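Putative glyoxalase (PDB 3CT8) probably acts as a zinc-dependent glyoxalase-like enzyme of the vicinal oxygen chelate superfamily, although its substrate and reaction are not established. Local coordinates at residues A[36-40]-A[109-113]; A[78-82]-A[134-140]; A[127-131]-A[142-146]. All coordinates share one frame; numbering follows the deposited sequence. Where two conformers were deposited one is given.

Contact 1 of 3, residues A[36-40]-A[109-113]; sequences AFWDW and ERGDP
R110 runs alongside W40, in the opposite direction and over one face of its indole, and reaches back to the backbone of A36 and F37, joining the last turn of helix 97-110 to the middle of helix 31-44. These are the two helices of a glyoxalase/bleomycin resistance fold, and they meet here at the protein surface. Helix 97-110 ends in a Schellman motif in which G111 takes positive phi, and the turn brings R110 and D112 to the same side, facing helix 31-44.

The arginine chain leaves CB with CG between the backbone N and carbonyl carbon (chi1 53°), runs straight through CG, and bends at chi3 over the indole. CD is the atom above the ring: it sits over one face of W40, 4.0 Å from the centroid of the six-membered ring, as a CH-pi contact. NE comes next, near W40 CE3, and turns toward the carboxylate of D112, with R110 NE 2.8 Å from D112 OD2. This salt bridge includes a hydrogen bond that is weak because its angle is far from straight. Beyond CZ the guanidinium, tilted 27° from the indole plane, splits its contacts. R110 NH1 lies against the root of the tryptophan, 3.1 Å from W40 CB. R110 NH2 approaches A36 O and F37 CA, each at 3.6 Å without a hydrogen bond.

D112 works as the second half of the pair. Its carboxylate stands at the edge of the F37 ring, the two planes 80° apart. F37 in turn packs on P136 and C133, and W40 on L103 and L107, so the arginine-aspartate pair lies beside apolar contacts of both rings. At the phenyl edge, D112 OD2 is 3.6 Å from F37 CD1.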
loop_
_atom_site.group_PDB
_atom_site.type_symbol
_atom_site.label_atom_id
_atom_site.label_comp_id
_atom_site.label_asym_id
_atom_site.label_seq_id
_atom_site.Cartn_x
_atom_site.Cartn_y
_atom_site.Cartn_z
ATOM N N ALA A 36 -6.760 -4.900 16.314
ATOM C CA ALA A 36 -7.028 -4.027 17.441
ATOM C C ALA A 36 -6.559 -2.630 17.088
ATOM O O ALA A 36 -7.230 -1.631 17.343
ATOM C CB ALA A 36 -6.274 -4.538 18.704
ATOM N N PHE A 37 -5.393 -2.583 16.468
ATOM C CA PHE A 37 -4.775 -1.317 16.089
ATOM C C PHE A 37 -5.514 -0.645 14.935
ATOM O O PHE A 37 -5.922 0.523 15.032
ATOM C CB PHE A 37 -3.278 -1.510 15.764
ATOM C CG PHE A 37 -2.616 -0.277 15.204
ATOM C CD1 PHE A 37 -2.067 0.670 16.043
ATOM C CD2 PHE A 37 -2.550 -0.077 13.819
ATOM C CE1 PHE A 37 -1.466 1.796 15.528
ATOM C CE2 PHE A 37 -1.956 1.056 13.286
ATOM C CZ PHE A 37 -1.414 2.003 14.151
ATOM N N TRP A 38 -5.736 -1.431 13.881
ATOM C CA TRP A 38 -6.389 -0.939 12.662
ATOM C C TRP A 38 -7.839 -0.600 12.867
ATOM O O TRP A 38 -8.340 0.324 12.287
ATOM C CB TRP A 38 -6.162 -1.899 11.494
ATOM C CG TRP A 38 -4.714 -1.910 11.123
ATOM C CD1 TRP A 38 -3.772 -2.856 11.451
ATOM C CD2 TRP A 38 -4.011 -0.852 10.462
ATOM N NE1 TRP A 38 -2.540 -2.483 10.947
ATOM C CE2 TRP A 38 -2.664 -1.259 10.332
ATOM C CE3 TRP A 38 -4.410 0.363 9.892
ATOM C CZ2 TRP A 38 -1.693 -0.454 9.689
ATOM C CZ3 TRP A 38 -3.453 1.161 9.250
ATOM C CH2 TRP A 38 -2.105 0.768 9.175
ATOM N N ASP A 39 -8.525 -1.346 13.701
ATOM C CA ASP A 39 -9.922 -1.018 13.944
ATOM C C ASP A 39 -9.969 0.399 14.508
ATOM O O ASP A 39 -10.846 1.222 14.158
ATOM C CB ASP A 39 -10.588 -1.946 14.961
ATOM C CG ASP A 39 -11.074 -3.270 14.375
ATOM O OD1 ASP A 39 -10.963 -3.539 13.153
ATOM O OD2 ASP A 39 -11.628 -4.043 15.196
ATOM N N TRP A 40 -9.003 0.657 15.398
ATOM C CA TRP A 40 -8.921 1.935 16.095
ATOM C C TRP A 40 -8.560 3.067 15.162
ATOM O O TRP A 40 -9.281 4.071 15.028
ATOM C CB TRP A 40 -7.982 1.908 17.335
ATOM C CG TRP A 40 -7.731 3.311 17.765
ATOM C CD1 TRP A 40 -8.596 4.131 18.407
ATOM C CD2 TRP A 40 -6.571 4.111 17.458
ATOM N NE1 TRP A 40 -8.049 5.393 18.543
ATOM C CE2 TRP A 40 -6.803 5.400 17.972
ATOM C CE3 TRP A 40 -5.363 3.858 16.801
ATOM C CZ2 TRP A 40 -5.877 6.419 17.859
ATOM C CZ3 TRP A 40 -4.446 4.864 16.698
ATOM C CH2 TRP A 40 -4.708 6.134 17.231
ATOM N N GLU A 109 -1.434 7.409 24.692
ATOM C CA GLU A 109 -2.260 6.780 25.738
ATOM C C GLU A 109 -2.358 5.271 25.587
ATOM O O GLU A 109 -2.205 4.530 26.555
ATOM C CB GLU A 109 -3.695 7.330 25.763
ATOM C CG GLU A 109 -3.875 8.770 26.146
ATOM C CD GLU A 109 -5.345 9.158 26.150
ATOM O OE1 GLU A 109 -6.153 8.513 25.429
ATOM O OE2 GLU A 109 -5.692 10.114 26.873
ATOM N N ARG A 110 -2.667 4.826 24.377
ATOM C CA ARG A 110 -2.812 3.378 24.109
ATOM C C ARG A 110 -1.466 2.681 23.985
ATOM O O ARG A 110 -1.382 1.456 23.874
ATOM C CB ARG A 110 -3.763 3.068 22.944
ATOM C CG ARG A 110 -3.539 3.742 21.616
ATOM C CD ARG A 110 -4.581 3.194 20.650
ATOM N NE ARG A 110 -4.262 1.820 20.264
ATOM C CZ ARG A 110 -5.154 0.922 19.879
ATOM N NH1 ARG A 110 -6.441 1.205 19.953
ATOM N NH2 ARG A 110 -4.757 -0.295 19.535
ATOM N N GLY A 111 -0.415 3.485 24.057
ATOM C CA GLY A 111 0.969 2.988 24.000
ATOM C C GLY A 111 1.546 2.609 22.646
ATOM O O GLY A 111 2.624 2.048 22.567
ATOM N N ASP A 112 0.836 2.893 21.570
ATOM C CA ASP A 112 1.379 2.572 20.241
ATOM C C ASP A 112 2.679 3.380 20.052
ATOM O O ASP A 112 2.732 4.564 20.400
ATOM C CB ASP A 112 0.387 2.892 19.121
ATOM C CG ASP A 112 -0.874 2.059 19.201
ATOM O OD1 ASP A 112 -0.792 0.830 19.405
ATOM O OD2 ASP A 112 -1.942 2.644 19.022
ATOM N N PRO A 113 3.729 2.755 19.484
ATOM C CA PRO A 113 4.997 3.490 19.308
ATOM C C PRO A 113 4.960 4.698 18.371
ATOM O O PRO A 113 4.552 4.578 17.209
ATOM C CB PRO A 113 5.949 2.416 18.752
ATOM C CG PRO A 113 5.332 1.100 19.161
ATOM C CD PRO A 113 3.851 1.335 19.085
#

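Contact 2 of 3, residues A[78-82]-A[134-140]; sequences PTFHR and EDPNRIK
Two oxygens of the 134-140 loop, E134 OE2 and R138 O, take NH1 of R82, the first at 2.7 Å within a salt bridge and the second at 3.0 Å. The loop is the tight connection of the beta hairpin formed by strands 130-134 and 140-144, with a type I turn from D135 to R138. E134 OE2 is met on its anti side, and the guanidinium and carboxylate planes stand 80° apart; R82 NH2 adds a weak bond to the same oxygen. The arginine chain is extended from CG to NE and passes over K140, with R82 CD 3.4 Å from K140 CB. R82 NE and K140 NZ both hydrogen-bond an unidentified molecule, probably from the crystallisation liquor, and K140 NZ also bonds Y116 OH.

Further along, F80 presses a ring face onto I139 CG1, 3.9 Å from the ring centroid, while R138 O lies at the ring edge. With CG anti to the backbone N (chi1 171°), the phenyl points into the loop. R138 bends back at chi2 and chi3 to give F80 O a weak bond from NH1. A water bridges R82 N and R138 O, the latter link weak. On the dimer side, F80 packs on G86 of the second subunit.

Behind this shell, D135 fixes the turn. Its OD1 takes N137 N in an Asx turn and I139 N from the opposite face of the carboxylate, while N137 OD1 bonds D29 N. The other carboxylate oxygen, D135 OD2, accepts from W38 NE1 and receives N137 ND2 at 3.1 Å, nearly straight at 171°.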
loop_
_atom_site.group_PDB
_atom_site.type_symbol
_atom_site.label_atom_id
_atom_site.label_comp_id
_atom_site.label_asym_id
_atom_site.label_seq_id
_atom_site.Cartn_x
_atom_site.Cartn_y
_atom_site.Cartn_z
ATOM N N PRO A 78 11.407 -15.165 8.212
ATOM C CA PRO A 78 11.796 -14.048 9.081
ATOM C C PRO A 78 10.742 -12.980 9.177
ATOM O O PRO A 78 9.938 -12.763 8.275
ATOM C CB PRO A 78 13.039 -13.462 8.398
ATOM C CG PRO A 78 12.937 -13.891 6.959
ATOM C CD PRO A 78 12.166 -15.187 6.947
ATOM N N THR A 79 10.801 -12.301 10.294
ATOM C CA THR A 79 9.855 -11.250 10.601
ATOM C C THR A 79 10.046 -10.056 9.702
ATOM O O THR A 79 11.090 -9.832 9.096
ATOM C CB THR A 79 9.994 -10.788 12.036
ATOM O OG1 THR A 79 11.300 -10.218 12.207
ATOM C CG2 THR A 79 9.791 -11.970 12.986
ATOM N N PHE A 80 8.972 -9.305 9.605
ATOM C CA PHE A 80 8.937 -8.092 8.796
ATOM C C PHE A 80 9.879 -7.022 9.253
ATOM O O PHE A 80 9.967 -6.736 10.436
ATOM C CB PHE A 80 7.547 -7.493 8.880
ATOM C CG PHE A 80 7.436 -6.162 8.271
ATOM C CD1 PHE A 80 7.187 -6.023 6.910
ATOM C CD2 PHE A 80 7.510 -5.029 9.051
ATOM C CE1 PHE A 80 7.034 -4.780 6.333
ATOM C CE2 PHE A 80 7.378 -3.772 8.481
ATOM C CZ PHE A 80 7.144 -3.648 7.110
ATOM N N HIS A 81 10.563 -6.425 8.291
ATOM C CA HIS A 81 11.444 -5.294 8.566
ATOM C C HIS A 81 11.221 -4.213 7.503
ATOM O O HIS A 81 11.525 -4.422 6.333
ATOM C CB HIS A 81 12.902 -5.710 8.651
ATOM C CG HIS A 81 13.745 -4.680 9.310
ATOM N ND1 HIS A 81 14.161 -3.544 8.656
ATOM C CD2 HIS A 81 14.182 -4.570 10.584
ATOM C CE1 HIS A 81 14.855 -2.796 9.491
ATOM N NE2 HIS A 81 14.882 -3.395 10.666
ATOM N N ARG A 82 10.701 -3.052 7.918
ATOM C CA ARG A 82 10.340 -1.965 6.965
ATOM C C ARG A 82 11.472 -1.367 6.150
ATOM O O ARG A 82 11.240 -0.538 5.248
ATOM C CB ARG A 82 9.526 -0.828 7.615
ATOM C CG ARG A 82 10.271 0.088 8.574
ATOM C CD ARG A 82 9.295 1.085 9.203
ATOM N NE ARG A 82 9.899 1.938 10.226
ATOM C CZ ARG A 82 9.965 1.628 11.507
ATOM N NH1 ARG A 82 9.412 0.513 11.942
ATOM N NH2 ARG A 82 10.550 2.466 12.361
ATOM N N GLU A 134 3.960 3.225 14.668
ATOM C CA GLU A 134 4.131 1.834 14.240
ATOM C C GLU A 134 2.938 0.978 14.576
ATOM O O GLU A 134 2.393 1.064 15.674
ATOM C CB GLU A 134 5.359 1.165 14.886
ATOM C CG GLU A 134 6.732 1.596 14.402
ATOM C CD GLU A 134 7.874 0.846 15.134
ATOM O OE1 GLU A 134 7.680 0.470 16.295
ATOM O OE2 GLU A 134 8.969 0.661 14.566
ATOM N N ASP A 135 2.561 0.128 13.630
ATOM C CA ASP A 135 1.457 -0.779 13.876
ATOM C C ASP A 135 2.119 -1.944 14.653
ATOM O O ASP A 135 3.343 -1.933 14.860
ATOM C CB ASP A 135 0.721 -1.219 12.598
ATOM C CG ASP A 135 1.392 -2.361 11.876
ATOM O OD1 ASP A 135 2.584 -2.651 12.105
ATOM O OD2 ASP A 135 0.678 -2.991 11.066
ATOM N N PRO A 136 1.332 -2.954 15.058
ATOM C CA PRO A 136 1.963 -4.007 15.845
ATOM C C PRO A 136 2.993 -4.852 15.093
ATOM O O PRO A 136 3.735 -5.623 15.710
ATOM C CB PRO A 136 0.774 -4.850 16.316
ATOM C CG PRO A 136 -0.418 -3.905 16.211
ATOM C CD PRO A 136 -0.135 -3.106 14.999
ATOM N N ASN A 137 3.060 -4.661 13.784
ATOM C CA ASN A 137 3.988 -5.423 12.916
ATOM C C ASN A 137 5.240 -4.618 12.658
ATOM O O ASN A 137 6.151 -5.031 11.957
ATOM C CB ASN A 137 3.304 -5.725 11.567
ATOM C CG ASN A 137 2.096 -6.617 11.718
ATOM O OD1 ASN A 137 2.240 -7.789 12.006
ATOM N ND2 ASN A 137 0.896 -6.074 11.466
ATOM N N ARG A 138 5.280 -3.437 13.229
ATOM C CA ARG A 138 6.426 -2.565 12.983
ATOM C C ARG A 138 6.308 -1.902 11.595
ATOM O O ARG A 138 7.260 -1.353 11.032
ATOM C CB ARG A 138 7.780 -3.224 13.154
ATOM C CG ARG A 138 8.316 -3.174 14.570
ATOM C CD ARG A 138 8.277 -4.454 15.309
ATOM N NE ARG A 138 9.533 -5.220 15.165
ATOM C CZ ARG A 138 9.797 -6.103 14.203
ATOM N NH1 ARG A 138 8.893 -6.361 13.257
ATOM N NH2 ARG A 138 10.964 -6.726 14.183
ATOM N N ILE A 139 5.118 -1.974 11.024
ATOM C CA ILE A 139 4.898 -1.270 9.775
ATOM C C ILE A 139 4.750 0.189 10.203
ATOM O O ILE A 139 4.055 0.514 11.189
ATOM C CB ILE A 139 3.635 -1.756 9.040
ATOM C CG1 ILE A 139 3.829 -3.207 8.526
ATOM C CG2 ILE A 139 3.321 -0.804 7.866
ATOM C CD1 ILE A 139 2.536 -3.888 7.989
ATOM N N LYS A 140 5.444 1.064 9.490
ATOM C CA LYS A 140 5.395 2.512 9.750
ATOM C C LYS A 140 4.103 3.098 9.169
ATOM O O LYS A 140 3.698 2.779 8.038
ATOM C CB LYS A 140 6.666 3.239 9.235
ATOM C CG LYS A 140 6.696 4.734 9.564
ATOM C CD LYS A 140 8.040 5.387 9.316
ATOM C CE LYS A 140 8.444 5.496 7.869
ATOM N NZ LYS A 140 9.809 6.176 7.667
HETATM O O HOH W 1 10.227 -2.714 10.532
#

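Contact 3 of 3, residues A[127-131]-A[142-146]; sequences NHYAV and EIVAP. With ZN (zinc ion), chain B.
The imidazole of H128 meets the carboxylate of E142 at its edge. H128 NE2 donates to E142 OE2 at 2.7 Å, the oxygen lying nearly in the ring plane and met on its anti side, 30° out of the carboxylate plane. Ring and carboxylate are turned 66° against each other. In one of the two conformers of V144, CG2 lies over a face of the H128 ring, offset toward the rim. The second ring, that of Y129, meets A145 obliquely, Y129 CD1 3.9 Å from A145 CB, and is edge-to-face with F122.

The same carboxylate carries the metal. With CG anti to the backbone N (chi1 178°) and an extended chain beyond it, E142 places OE1 2.1 Å from the zinc, leaving OE2 to H128. The histidine is therefore a second-shell partner that probably fixes the rotation of the carboxylate and may polarise it. H89 of this chain and H23 of the second subunit also bind the zinc, so the site is shared across the dimer.

The backbones that carry these groups form an antiparallel pairing. V131 and I143 are a hydrogen-bonded pair, with I143 N to V131 O at 3.1 Å and V131 N to I143 O at 3.2 Å. A130 and V144 are the non-hydrogen-bonded pair beside it. Past it, A145 N donates to Y129 O at 2.8 Å, nearly straight, and a water joins Y129 N to A145 O.

The pairing forms the open end of the hairpin of strands 130-134 and 140-144. Strand 86-93 flanks 140-144 on its other edge, while helix 97-110 lies on the face bearing V131 and I143: V131 touches T104, I143 touches L103, and Y129 OH bonds D101.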
loop_
_atom_site.group_PDB
_atom_site.type_symbol
_atom_site.label_atom_id
_atom_site.label_comp_id
_atom_site.label_asym_id
_atom_site.label_seq_id
_atom_site.Cartn_x
_atom_site.Cartn_y
_atom_site.Cartn_z
ATOM N N ASN A 127 7.584 21.975 6.585
ATOM C CA ASN A 127 6.284 22.225 5.983
ATOM C C ASN A 127 5.477 20.946 5.826
ATOM O O ASN A 127 4.515 20.891 5.045
ATOM C CB ASN A 127 6.389 23.005 4.691
ATOM C CG ASN A 127 6.810 24.447 4.928
ATOM O OD1 ASN A 127 7.814 24.722 5.599
ATOM N ND2 ASN A 127 6.045 25.384 4.356
ATOM N N HIS A 128 5.862 19.953 6.634
ATOM C CA HIS A 128 5.188 18.634 6.644
ATOM C C HIS A 128 4.728 18.302 8.069
ATOM O O HIS A 128 5.485 17.819 8.884
ATOM C CB HIS A 128 6.139 17.574 6.093
ATOM C CG HIS A 128 5.494 16.251 5.840
ATOM N ND1 HIS A 128 4.933 15.927 4.628
ATOM C CD2 HIS A 128 5.336 15.165 6.630
ATOM C CE1 HIS A 128 4.458 14.695 4.682
ATOM N NE2 HIS A 128 4.678 14.217 5.890
ATOM N N TYR A 129 3.463 18.577 8.348
ATOM C CA TYR A 129 2.880 18.362 9.694
ATOM C C TYR A 129 2.205 16.986 9.777
ATOM O O TYR A 129 1.137 16.748 9.186
ATOM C CB TYR A 129 1.886 19.490 10.013
ATOM C CG TYR A 129 1.541 19.628 11.484
ATOM C CD1 TYR A 129 0.658 18.753 12.106
ATOM C CD2 TYR A 129 2.067 20.668 12.232
ATOM C CE1 TYR A 129 0.325 18.893 13.459
ATOM C CE2 TYR A 129 1.757 20.822 13.587
ATOM C CZ TYR A 129 0.890 19.927 14.190
ATOM O OH TYR A 129 0.582 20.082 15.519
ATOM N N ALA A 130 2.858 16.097 10.530
ATOM C CA ALA A 130 2.420 14.695 10.683
ATOM C C ALA A 130 2.938 13.896 11.867
ATOM O O ALA A 130 3.930 14.235 12.521
ATOM C CB ALA A 130 2.788 13.932 9.432
ATOM N N VAL A 131 2.198 12.830 12.148
ATOM C CA VAL A 131 2.595 11.880 13.193
ATOM C C VAL A 131 2.975 10.605 12.517
ATOM O O VAL A 131 2.306 10.137 11.592
ATOM C CB VAL A 131 1.520 11.573 14.276
ATOM C CG1 VAL A 131 0.162 11.097 13.699
ATOM C CG2 VAL A 131 2.077 10.556 15.297
ATOM N N GLU A 142 1.788 6.765 8.975
ATOM C CA GLU A 142 1.769 8.237 8.964
ATOM C C GLU A 142 0.397 8.843 8.675
ATOM O O GLU A 142 -0.374 8.364 7.831
ATOM C CB GLU A 142 2.769 8.721 7.885
ATOM C CG GLU A 142 2.895 10.218 7.642
ATOM C CD GLU A 142 3.765 10.484 6.403
ATOM O OE1 GLU A 142 4.421 9.497 5.959
ATOM O OE2 GLU A 142 3.787 11.616 5.854
ATOM N N ILE A 143 0.100 9.893 9.428
ATOM C CA ILE A 143 -1.155 10.686 9.255
ATOM C C ILE A 143 -0.667 12.130 9.049
ATOM O O ILE A 143 -0.023 12.718 9.914
ATOM C CB ILE A 143 -2.218 10.515 10.372
ATOM C CG1 ILE A 143 -2.576 9.043 10.540
ATOM C CG2 ILE A 143 -3.456 11.273 10.035
ATOM C CD1 ILE A 143 -1.545 8.298 11.370
ATOM N N VAL A 144 -1.035 12.695 7.910
ATOM C CA VAL A 144 -0.563 14.042 7.568
ATOM C C VAL A 144 -1.648 15.097 7.379
ATOM O O VAL A 144 -2.700 14.891 6.732
ATOM C CB VAL A 144 0.457 14.006 6.385
ATOM C CG1 VAL A 144 0.004 13.062 5.278
ATOM C CG2 VAL A 144 0.748 15.399 5.857
ATOM N N ALA A 145 -1.348 16.237 7.987
ATOM C CA ALA A 145 -2.234 17.387 7.956
ATOM C C ALA A 145 -2.119 18.089 6.595
ATOM O O ALA A 145 -1.069 18.080 5.935
ATOM C CB ALA A 145 -1.880 18.401 9.101
ATOM N N PRO A 146 -3.201 18.729 6.169
ATOM C CA PRO A 146 -3.144 19.427 4.916
ATOM C C PRO A 146 -2.504 20.776 5.116
ATOM O O PRO A 146 -2.165 21.404 4.128
ATOM C CB PRO A 146 -4.616 19.606 4.548
ATOM C CG PRO A 146 -5.348 19.612 5.884
ATOM C CD PRO A 146 -4.531 18.746 6.794
ATOM O OXT PRO A 146 -2.308 21.249 6.247
HETATM ZN ZN ZN B . 5.535 9.372 4.154
HETATM O O HOH W 2 1.425 18.954 6.414
#

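Overall arrangement
The hairpin of strands 130-134 and 140-144 ties the three contacts together: contact 2 holds its turn, contact 3 its open end, their centres about 21 Å apart. Contact 1 lies about 14 Å from contact 2, centre to centre, and touches it directly: P113 O is 2.9 Å from E134 N, probably a hydrogen bond, and F37 CB lies 3.6 Å from P136 CD. Contacts 1 and 3 do not touch, their nearest atoms about 7 Å apart. Contact 3 supplies the zinc ligand E142, and in contact 2 the side chain of K140 comes within about 6 Å of the metal. Contacts 2 and 3 both reach the second subunit.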